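Local coordinates for protein pectate lyase/Amb allergen (Acidovorax citrulli, PDB 4HWV) that probably cleaves pectate, a plant cell-wall polysaccharide, as a calcium-binding secreted lyase of polysaccharide lyase family 1, at residues A205-P210 / S224-I229; D278-V283 / N295-H300; T201-F206 / T243-D248. All coordinates share one frame; numbering follows the deposited sequence.

Contact 1 of 3, residues A205-P210 / S224-I229; sequences AFDDFP and SEYDLI. With CA (calcium ion), chain C.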
loop_
_atom_site.group_PDB
_atom_site.type_symbol
_atom_site.label_atom_id
_atom_site.label_comp_id
_atom_site.label_asym_id
_atom_site.label_seq_id
_atom_site.Cartn_x
_atom_site.Cartn_y
_atom_site.Cartn_z
ATOM N N ALA A 205 6.983 -8.658 3.678
ATOM C CA ALA A 205 7.638 -9.315 4.807
ATOM C C ALA A 205 8.212 -8.213 5.689
ATOM O O ALA A 205 9.328 -7.743 5.471
ATOM C CB ALA A 205 8.727 -10.263 4.315
ATOM N N PHE A 206 7.413 -7.785 6.656
ATOM C CA PHE A 206 7.645 -6.543 7.400
ATOM C C PHE A 206 8.185 -6.860 8.788
ATOM O O PHE A 206 7.623 -7.671 9.536
ATOM C CB PHE A 206 6.302 -5.819 7.526
ATOM C CG PHE A 206 6.395 -4.396 8.018
ATOM C CD1 PHE A 206 6.419 -3.334 7.115
ATOM C CD2 PHE A 206 6.424 -4.121 9.392
ATOM C CE1 PHE A 206 6.469 -2.015 7.559
ATOM C CE2 PHE A 206 6.471 -2.799 9.855
ATOM C CZ PHE A 206 6.497 -1.741 8.935
ATOM N N ASP A 207 9.288 -6.215 9.133
ATOM C CA ASP A 207 9.927 -6.389 10.435
ATOM C C ASP A 207 9.526 -5.200 11.293
ATOM O O ASP A 207 9.878 -4.056 10.994
ATOM C CB ASP A 207 11.446 -6.424 10.209
ATOM C CG ASP A 207 12.240 -6.762 11.444
ATOM O OD1 ASP A 207 11.763 -6.545 12.583
ATOM O OD2 ASP A 207 13.383 -7.253 11.267
ATOM N N ASP A 208 8.773 -5.472 12.354
ATOM C CA ASP A 208 8.342 -4.418 13.259
ATOM C C ASP A 208 9.416 -3.934 14.214
ATOM O O ASP A 208 9.182 -2.966 14.932
ATOM C CB ASP A 208 7.129 -4.887 14.044
ATOM C CG ASP A 208 5.875 -4.772 13.231
ATOM O OD1 ASP A 208 5.472 -3.627 12.920
ATOM O OD2 ASP A 208 5.298 -5.808 12.891
ATOM N N PHE A 209 10.576 -4.599 14.201
ATOM C CA PHE A 209 11.654 -4.290 15.147
ATOM C C PHE A 209 13.006 -4.187 14.445
ATOM O O PHE A 209 13.950 -4.903 14.787
ATOM C CB PHE A 209 11.650 -5.324 16.281
ATOM C CG PHE A 209 10.366 -5.299 17.056
ATOM C CD1 PHE A 209 10.144 -4.291 17.997
ATOM C CD2 PHE A 209 9.356 -6.222 16.803
ATOM C CE1 PHE A 209 8.939 -4.204 18.665
ATOM C CE2 PHE A 209 8.144 -6.136 17.478
ATOM C CZ PHE A 209 7.937 -5.121 18.409
ATOM N N PRO A 210 13.115 -3.277 13.460
ATOM C CA PRO A 210 14.415 -3.097 12.803
ATOM C C PRO A 210 15.470 -2.648 13.804
ATOM O O PRO A 210 15.154 -1.967 14.792
ATOM C CB PRO A 210 14.137 -1.990 11.779
ATOM C CG PRO A 210 13.000 -1.238 12.374
ATOM C CD PRO A 210 12.136 -2.260 13.036
ATOM N N SER A 224 16.535 -4.859 8.710
ATOM C CA SER A 224 15.468 -5.791 9.049
ATOM C C SER A 224 15.823 -7.196 8.597
ATOM O O SER A 224 16.780 -7.409 7.842
ATOM C CB SER A 224 14.155 -5.323 8.431
ATOM O OG SER A 224 13.604 -4.254 9.184
ATOM N N GLU A 225 15.050 -8.161 9.070
ATOM C CA GLU A 225 15.461 -9.556 9.019
ATOM C C GLU A 225 14.655 -10.475 8.103
ATOM O O GLU A 225 15.071 -11.617 7.886
ATOM C CB GLU A 225 15.423 -10.129 10.441
ATOM C CG GLU A 225 16.435 -9.487 11.378
ATOM C CD GLU A 225 17.854 -9.793 10.972
ATOM O OE1 GLU A 225 18.115 -10.984 10.720
ATOM O OE2 GLU A 225 18.699 -8.852 10.910
ATOM N N TYR A 226 13.514 -10.025 7.585
ATOM C CA TYR A 226 12.608 -10.970 6.910
ATOM C C TYR A 226 12.544 -10.786 5.413
ATOM O O TYR A 226 12.307 -9.672 4.914
ATOM C CB TYR A 226 11.192 -10.934 7.527
ATOM C CG TYR A 226 11.250 -10.973 9.024
ATOM C CD1 TYR A 226 11.964 -11.959 9.681
ATOM C CD2 TYR A 226 10.654 -9.985 9.787
ATOM C CE1 TYR A 226 12.082 -11.976 11.055
ATOM C CE2 TYR A 226 10.766 -9.971 11.157
ATOM C CZ TYR A 226 11.474 -10.973 11.800
ATOM O OH TYR A 226 11.626 -10.962 13.164
ATOM N N ASP A 227 12.791 -11.883 4.700
ATOM C CA ASP A 227 12.580 -11.955 3.254
ATOM C C ASP A 227 11.215 -12.563 3.004
ATOM O O ASP A 227 10.627 -13.144 3.901
ATOM C CB ASP A 227 13.588 -12.928 2.635
ATOM C CG ASP A 227 15.025 -12.577 2.954
ATOM O OD1 ASP A 227 15.342 -11.377 3.088
ATOM O OD2 ASP A 227 15.852 -13.514 3.054
ATOM N N LEU A 228 10.695 -12.475 1.784
ATOM C CA LEU A 228 9.510 -13.268 1.476
ATOM C C LEU A 228 9.880 -14.754 1.351
ATOM O O LEU A 228 9.127 -15.619 1.809
ATOM C CB LEU A 228 8.780 -12.730 0.241
ATOM C CG LEU A 228 8.102 -11.378 0.553
ATOM C CD1 LEU A 228 7.762 -10.625 -0.727
ATOM C CD2 LEU A 228 6.847 -11.579 1.405
ATOM N N ILE A 229 11.029 -15.045 0.735
ATOM C CA ILE A 229 11.562 -16.408 0.684
ATOM C C ILE A 229 13.069 -16.333 0.926
ATOM O O ILE A 229 13.770 -15.521 0.289
ATOM C CB ILE A 229 11.308 -17.095 -0.685
ATOM C CG1 ILE A 229 9.807 -17.117 -1.040
ATOM C CG2 ILE A 229 11.873 -18.519 -0.670
ATOM C CD1 ILE A 229 9.532 -17.651 -2.442
HETATM CA CA CA C . 17.443 -11.846 3.582
HETATM O O HOH W 1 11.013 -8.560 14.214
HETATM O O HOH W 2 16.990 -12.476 6.113
HETATM O O HOH W 3 19.892 -11.467 4.536
HETATM O O HOH W 4 19.058 -13.976 3.761
#
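Asp-207 and Ala-205 meet Ser-224 to Leu-228 in a buried loop-to-loop contact beside the calcium site, where the chain leaves strand 201-203 and later comes back toward strand 229-234. Asp-207 carries the polar part. With CG anti to the backbone N (chi1 -173°), its carboxylate reaches across the gap, and OD2 accepts the backbone N of Glu-225 at 2.9 Å through its anti lone pair; the N-H...O angle of 139° makes the bond bent. The other oxygen, OD1, closes an Asx turn by accepting the N of Phe-209 at 2.8 Å. OD1 also accepts a hydrogen bond from a water that in turn accepts one from Tyr-226 OH. Three bonds thus fix the carboxylate's rotation. The Asp-207 and Tyr-226 side chains cross at about a right angle, the carboxylate plane turned 33° from the ring, with CG of Asp-207 3.5 Å from CE2 of Tyr-226. Ser-224 sets its OG 3.2 Å from CB of Asp-207 and bonds to Gln-275 O.

Ala-205 makes the apolar part: its methyl sits 3.7 Å from CD2 of Leu-228 and also touches CB of Tyr-226. Between Tyr-226 and Leu-228, the CB of Asp-227 points away from 205-210, and its carboxylate holds the calcium with both oxygens, OD1 at 2.2 Å and OD2 at 2.4 Å. Ser-230 bonds to OD2, and Asp-278 and Asp-282 complete the protein ligands. Aspartates carried to calcium by the loops and turns of a right-handed parallel beta-helix are consistent with the site of family 1 pectate lyases.

Contact 2 of 3, residues D278-V283 / N295-H300; sequences DGLVDV and NHFHDH. With CA (calcium ion), chain C.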
loop_
_atom_site.group_PDB
_atom_site.type_symbol
_atom_site.label_atom_id
_atom_site.label_comp_id
_atom_site.label_asym_id
_atom_site.label_seq_id
_atom_site.Cartn_x
_atom_site.Cartn_y
_atom_site.Cartn_z
ATOM N N ASP A 278 13.647 -6.618 4.024
ATOM C CA ASP A 278 14.964 -7.134 3.704
ATOM C C ASP A 278 14.897 -7.549 2.233
ATOM O O ASP A 278 14.672 -6.696 1.376
ATOM C CB ASP A 278 15.418 -8.264 4.644
ATOM C CG ASP A 278 16.918 -8.501 4.564
ATOM O OD1 ASP A 278 17.656 -7.509 4.423
ATOM O OD2 ASP A 278 17.352 -9.667 4.646
ATOM N N GLY A 279 15.069 -8.824 1.918
ATOM C CA GLY A 279 15.028 -9.234 0.523
ATOM C C GLY A 279 13.650 -9.634 0.030
ATOM O O GLY A 279 12.714 -9.851 0.820
ATOM N N LEU A 280 13.524 -9.772 -1.285
ATOM C CA LEU A 280 12.375 -10.524 -1.823
ATOM C C LEU A 280 12.682 -12.024 -1.751
ATOM O O LEU A 280 12.013 -12.761 -1.027
ATOM C CB LEU A 280 12.050 -10.099 -3.262
ATOM C CG LEU A 280 11.560 -8.648 -3.401
ATOM C CD1 LEU A 280 11.367 -8.262 -4.863
ATOM C CD2 LEU A 280 10.274 -8.407 -2.598
ATOM N N VAL A 281 13.703 -12.453 -2.488
ATOM C CA VAL A 281 14.201 -13.826 -2.419
ATOM C C VAL A 281 15.719 -13.751 -2.322
ATOM O O VAL A 281 16.379 -13.281 -3.250
ATOM C CB VAL A 281 13.801 -14.693 -3.636
ATOM C CG1 VAL A 281 14.303 -16.123 -3.416
ATOM C CG2 VAL A 281 12.285 -14.666 -3.862
ATOM N N ASP A 282 16.260 -14.202 -1.192
ATOM C CA ASP A 282 17.705 -14.226 -0.984
ATOM C C ASP A 282 18.171 -15.670 -1.024
ATOM O O ASP A 282 17.524 -16.550 -0.448
ATOM C CB ASP A 282 18.090 -13.594 0.358
ATOM C CG ASP A 282 17.965 -12.080 0.361
ATOM O OD1 ASP A 282 17.759 -11.449 -0.701
ATOM O OD2 ASP A 282 18.079 -11.508 1.468
ATOM N N VAL A 283 19.291 -15.908 -1.691
ATOM C CA VAL A 283 19.871 -17.251 -1.795
ATOM C C VAL A 283 21.271 -17.143 -1.236
ATOM O O VAL A 283 22.106 -16.429 -1.788
ATOM C CB VAL A 283 19.913 -17.754 -3.266
ATOM C CG1 VAL A 283 20.430 -19.180 -3.318
ATOM C CG2 VAL A 283 18.536 -17.631 -3.924
ATOM N N ASN A 295 8.077 -14.679 -12.949
ATOM C CA ASN A 295 7.515 -13.979 -11.782
ATOM C C ASN A 295 7.405 -12.484 -12.044
ATOM O O ASN A 295 8.081 -11.951 -12.923
ATOM C CB ASN A 295 8.396 -14.163 -10.535
ATOM C CG ASN A 295 8.620 -15.610 -10.173
ATOM O OD1 ASN A 295 7.736 -16.267 -9.618
ATOM N ND2 ASN A 295 9.811 -16.111 -10.454
ATOM N N HIS A 296 6.544 -11.821 -11.277
ATOM C CA HIS A 296 6.454 -10.368 -11.265
ATOM C C HIS A 296 6.948 -9.881 -9.903
ATOM O O HIS A 296 6.297 -10.117 -8.893
ATOM C CB HIS A 296 5.000 -9.947 -11.477
ATOM C CG HIS A 296 4.797 -8.464 -11.530
ATOM N ND1 HIS A 296 3.548 -7.898 -11.404
ATOM C CD2 HIS A 296 5.664 -7.437 -11.715
ATOM C CE1 HIS A 296 3.649 -6.586 -11.527
ATOM N NE2 HIS A 296 4.922 -6.280 -11.716
ATOM N N PHE A 297 8.107 -9.230 -9.884
ATOM C CA PHE A 297 8.662 -8.657 -8.663
ATOM C C PHE A 297 8.508 -7.158 -8.761
ATOM O O PHE A 297 8.954 -6.572 -9.740
ATOM C CB PHE A 297 10.166 -8.943 -8.549
ATOM C CG PHE A 297 10.534 -10.406 -8.557
ATOM C CD1 PHE A 297 10.530 -11.152 -7.383
ATOM C CD2 PHE A 297 10.916 -11.038 -9.735
ATOM C CE1 PHE A 297 10.894 -12.496 -7.384
ATOM C CE2 PHE A 297 11.287 -12.390 -9.742
ATOM C CZ PHE A 297 11.277 -13.115 -8.564
ATOM N N HIS A 298 7.894 -6.522 -7.772
ATOM C CA HIS A 298 7.699 -5.076 -7.885
ATOM C C HIS A 298 7.715 -4.367 -6.557
ATOM O O HIS A 298 7.333 -4.936 -5.538
ATOM C CB HIS A 298 6.433 -4.722 -8.703
ATOM C CG HIS A 298 5.123 -5.097 -8.056
ATOM N ND1 HIS A 298 4.414 -4.229 -7.247
ATOM C CD2 HIS A 298 4.362 -6.219 -8.155
ATOM C CE1 HIS A 298 3.285 -4.804 -6.868
ATOM N NE2 HIS A 298 3.233 -6.016 -7.399
ATOM N N ASP A 299 8.177 -3.119 -6.571
ATOM C CA ASP A 299 8.025 -2.216 -5.427
ATOM C C ASP A 299 8.752 -2.729 -4.184
ATOM O O ASP A 299 8.157 -3.159 -3.191
ATOM C CB ASP A 299 6.548 -1.926 -5.160
ATOM C CG ASP A 299 5.925 -1.136 -6.291
ATOM O OD1 ASP A 299 6.309 0.035 -6.469
ATOM O OD2 ASP A 299 5.120 -1.690 -7.040
ATOM N N HIS A 300 10.073 -2.626 -4.246
ATOM C CA HIS A 300 10.918 -3.127 -3.182
ATOM C C HIS A 300 12.317 -2.578 -3.390
ATOM O O HIS A 300 12.705 -2.268 -4.534
ATOM C CB HIS A 300 10.921 -4.659 -3.223
ATOM C CG HIS A 300 11.758 -5.290 -2.164
ATOM N ND1 HIS A 300 11.261 -5.605 -0.913
ATOM C CD2 HIS A 300 13.054 -5.680 -2.173
ATOM C CE1 HIS A 300 12.226 -6.145 -0.192
ATOM N NE2 HIS A 300 13.317 -6.215 -0.935
HETATM CA CA CA C . 17.443 -11.846 3.582
HETATM O O HOH W 3 19.892 -11.467 4.536
HETATM O O HOH W 4 19.058 -13.976 3.761
HETATM O O HOH W 2 16.990 -12.476 6.113
#
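Leu-280 packs against Phe-297 and His-300 inside the right-handed parallel beta-helix, joining the chain just ahead of strand 281-283 to strand 296-300, where the chain turns a corner at Asp-299. The main interaction is CH-pi: CD2 of Leu-280 lies 3.6 Å from the centroid of the His-300 ring and 20° off its normal, so the methyl covers one face. CG of His-300 is anti to the backbone N (chi1 -180°), and the two side chains slide past each other in opposite directions.

Apolar contact supplies the rest. CD1 of Leu-280 stands 3.9 Å from CD1 of Phe-297, while CG2 of Val-281 comes to the edge of that ring, 4.4 Å from CE1.

Metal bonds lie on the far side of 278-283, where Asp-278 OD2 (2.4 Å) and Asp-282 OD2 (2.2 Å) each give the calcium one oxygen, alongside Asp-227 and three waters.

Polar bonds centre on the imidazole. ND1 hydrogen-bonds Asp-246 OD1, whereas NE2 is shared between Lys-302 O and a partner across the contact: His-300 NE2 makes a weak hydrogen bond to the backbone O of Asp-278, 2.7 Å long but bent to 120°.

Contact 3 of 3, residues T201-F206 / T243-D248; sequences TFEDAF and TFSDGD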
loop_
_atom_site.group_PDB
_atom_site.type_symbol
_atom_site.label_atom_id
_atom_site.label_comp_id
_atom_site.label_asym_id
_atom_site.label_seq_id
_atom_site.Cartn_x
_atom_site.Cartn_y
_atom_site.Cartn_z
ATOM N N THR A 201 0.683 -14.719 -4.727
ATOM C CA THR A 201 1.111 -13.331 -4.538
ATOM C C THR A 201 1.633 -13.165 -3.112
ATOM O O THR A 201 0.878 -13.324 -2.152
ATOM C CB THR A 201 -0.048 -12.370 -4.828
ATOM O OG1 THR A 201 -0.348 -12.459 -6.216
ATOM C CG2 THR A 201 0.323 -10.921 -4.520
ATOM N N PHE A 202 2.931 -12.865 -2.996
ATOM C CA PHE A 202 3.613 -12.694 -1.726
ATOM C C PHE A 202 3.733 -11.193 -1.468
ATOM O O PHE A 202 4.187 -10.462 -2.350
ATOM C CB PHE A 202 5.023 -13.281 -1.816
ATOM C CG PHE A 202 5.082 -14.779 -1.861
ATOM C CD1 PHE A 202 5.165 -15.495 -0.668
ATOM C CD2 PHE A 202 5.073 -15.473 -3.069
ATOM C CE1 PHE A 202 5.234 -16.870 -0.675
ATOM C CE2 PHE A 202 5.152 -16.871 -3.077
ATOM C CZ PHE A 202 5.236 -17.564 -1.891
ATOM N N GLU A 203 3.351 -10.731 -0.278
ATOM C CA GLU A 203 3.471 -9.296 0.031
ATOM C C GLU A 203 4.062 -9.029 1.394
ATOM O O GLU A 203 3.637 -9.622 2.390
ATOM C CB GLU A 203 2.102 -8.597 0.045
ATOM C CG GLU A 203 1.366 -8.633 -1.299
ATOM C CD GLU A 203 -0.008 -8.006 -1.264
ATOM O OE1 GLU A 203 -0.328 -7.273 -0.310
ATOM O OE2 GLU A 203 -0.768 -8.245 -2.228
ATOM N N ASP A 204 5.025 -8.107 1.425
ATOM C CA ASP A 204 5.303 -7.282 2.604
ATOM C C ASP A 204 5.783 -8.090 3.805
ATOM O O ASP A 204 5.086 -8.200 4.825
ATOM C CB ASP A 204 4.058 -6.446 2.945
ATOM C CG ASP A 204 4.323 -5.384 3.996
ATOM O OD1 ASP A 204 5.494 -5.032 4.242
ATOM O OD2 ASP A 204 3.343 -4.907 4.582
ATOM N N ALA A 205 6.983 -8.658 3.678
ATOM C CA ALA A 205 7.638 -9.315 4.807
ATOM C C ALA A 205 8.212 -8.213 5.689
ATOM O O ALA A 205 9.328 -7.743 5.471
ATOM C CB ALA A 205 8.727 -10.263 4.315
ATOM N N PHE A 206 7.413 -7.785 6.656
ATOM C CA PHE A 206 7.645 -6.543 7.400
ATOM C C PHE A 206 8.185 -6.860 8.788
ATOM O O PHE A 206 7.623 -7.671 9.536
ATOM C CB PHE A 206 6.302 -5.819 7.526
ATOM C CG PHE A 206 6.395 -4.396 8.018
ATOM C CD1 PHE A 206 6.419 -3.334 7.115
ATOM C CD2 PHE A 206 6.424 -4.121 9.392
ATOM C CE1 PHE A 206 6.469 -2.015 7.559
ATOM C CE2 PHE A 206 6.471 -2.799 9.855
ATOM C CZ PHE A 206 6.497 -1.741 8.935
ATOM N N THR A 243 3.947 -13.506 -7.752
ATOM C CA THR A 243 4.140 -12.066 -7.671
ATOM C C THR A 243 4.691 -11.758 -6.286
ATOM O O THR A 243 4.287 -12.393 -5.311
ATOM C CB THR A 243 2.808 -11.348 -7.934
ATOM O OG1 THR A 243 2.406 -11.658 -9.272
ATOM C CG2 THR A 243 2.924 -9.819 -7.767
ATOM N N PHE A 244 5.640 -10.817 -6.199
ATOM C CA PHE A 244 6.276 -10.437 -4.932
ATOM C C PHE A 244 6.351 -8.926 -4.874
ATOM O O PHE A 244 6.723 -8.295 -5.861
ATOM C CB PHE A 244 7.724 -10.915 -4.879
ATOM C CG PHE A 244 7.900 -12.409 -4.940
ATOM C CD1 PHE A 244 7.924 -13.082 -6.153
ATOM C CD2 PHE A 244 8.138 -13.128 -3.776
ATOM C CE1 PHE A 244 8.130 -14.456 -6.193
ATOM C CE2 PHE A 244 8.353 -14.490 -3.816
ATOM C CZ PHE A 244 8.336 -15.155 -5.019
ATOM N N SER A 245 6.055 -8.339 -3.711
ATOM C CA SER A 245 6.161 -6.885 -3.542
ATOM C C SER A 245 6.169 -6.518 -2.067
ATOM O O SER A 245 5.950 -7.376 -1.210
ATOM C CB SER A 245 4.974 -6.168 -4.189
ATOM O OG SER A 245 3.814 -6.364 -3.422
ATOM N N ASP A 246 6.368 -5.232 -1.778
ATOM C CA ASP A 246 6.221 -4.730 -0.413
ATOM C C ASP A 246 4.766 -4.414 -0.055
ATOM O O ASP A 246 4.506 -3.719 0.933
ATOM C CB ASP A 246 7.098 -3.498 -0.184
ATOM C CG ASP A 246 8.574 -3.852 -0.084
ATOM O OD1 ASP A 246 8.893 -5.067 0.027
ATOM O OD2 ASP A 246 9.406 -2.909 -0.098
ATOM N N GLY A 247 3.815 -4.936 -0.837
ATOM C CA GLY A 247 2.419 -4.668 -0.564
ATOM C C GLY A 247 2.147 -3.179 -0.495
ATOM O O GLY A 247 2.689 -2.407 -1.288
ATOM N N ASP A 248 1.334 -2.764 0.480
ATOM C CA ASP A 248 0.969 -1.354 0.589
ATOM C C ASP A 248 1.724 -0.638 1.710
ATOM O O ASP A 248 1.278 0.409 2.164
ATOM C CB ASP A 248 -0.554 -1.188 0.744
ATOM C CG ASP A 248 -1.043 -1.625 2.103
ATOM O OD1 ASP A 248 -0.315 -2.390 2.783
ATOM O OD2 ASP A 248 -2.157 -1.203 2.505
HETATM O O HOH W 5 3.027 -8.806 -4.389
HETATM O O HOH W 6 -0.233 -5.185 1.587
HETATM O O HOH W 7 0.755 -5.409 4.111
HETATM O O HOH W 8 8.711 -7.634 1.535
#
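Phe-202 and Phe-244 anchor the tight part of this contact, where strands 201-203 and 243-245 run parallel, their axes 4.6 Å apart at an angle of 10°. Three backbone bonds join the two segments: Phe-202 N to Thr-243 O at 2.7 Å and nearly straight (174°), Ser-245 N to Phe-202 O at 3.1 Å, and, just past the strand, Asp-204 N to Ser-245 O at 2.9 Å. The two phenyl groups lie side by side and point the same way. Their planes are only 7° apart, but the rings are displaced along each other, leaving little face-to-face overlap; CD2 of Phe-202 touches CE2 of Phe-244 at 3.5 Å. On the other face Thr-201 and Thr-243 stand side by side, pointing the same way, OG1 of Thr-201 3.8 Å from CB of Thr-243.

Water lines the edge of the strands and the loops beyond. One molecule joins Ser-245 OG to Phe-202 O, another bridges Glu-203 OE1 and the N of Asp-248, and a third links the N of Ala-205 to Asp-246 OD1. Separately, Ser-245 OG accepts the N of Gly-247 in an ST turn. The acidic side chains here have partners outside the two segments: Lys-177 for Glu-203, His-277 and Arg-249 for Asp-204, and His-300 for Asp-246. Asp-248 bonds to His-250 and His-252 of the second subunit, so this end also reaches the other chain of the assembly.

In the stacked coils of the beta-helix, strand 201-203 has strand 177-179 as its other neighbour, strand 243-245 has strand 296-300, and the Phe-244 ring meets that of Phe-297.

Contact 3 supplies two adjacent strands of the beta-helix, and segment 205-210 of contact 1 continues from the first of them. Contacts 1 and 3 share Ala-205 and Phe-206, and CD1 of Ile-229 packs 3.6 Å from CE2 of Phe-244. Contact 2, centred about 8 Å from contact 3, extends the same stack: His-298 N probably hydrogen-bonds to Phe-244 O at 2.9 Å, and a second tie spans 2.6 Å from His-300 ND1 to Asp-246 OD1. Contacts 1 and 2, with centres about 12 Å apart, build the calcium site together, where Asp-227 OD1 probably also accepts Gly-279 N at 2.8 Å. Contact 3 stands back, the Asp-246 side chain being about 11 Å from the ion.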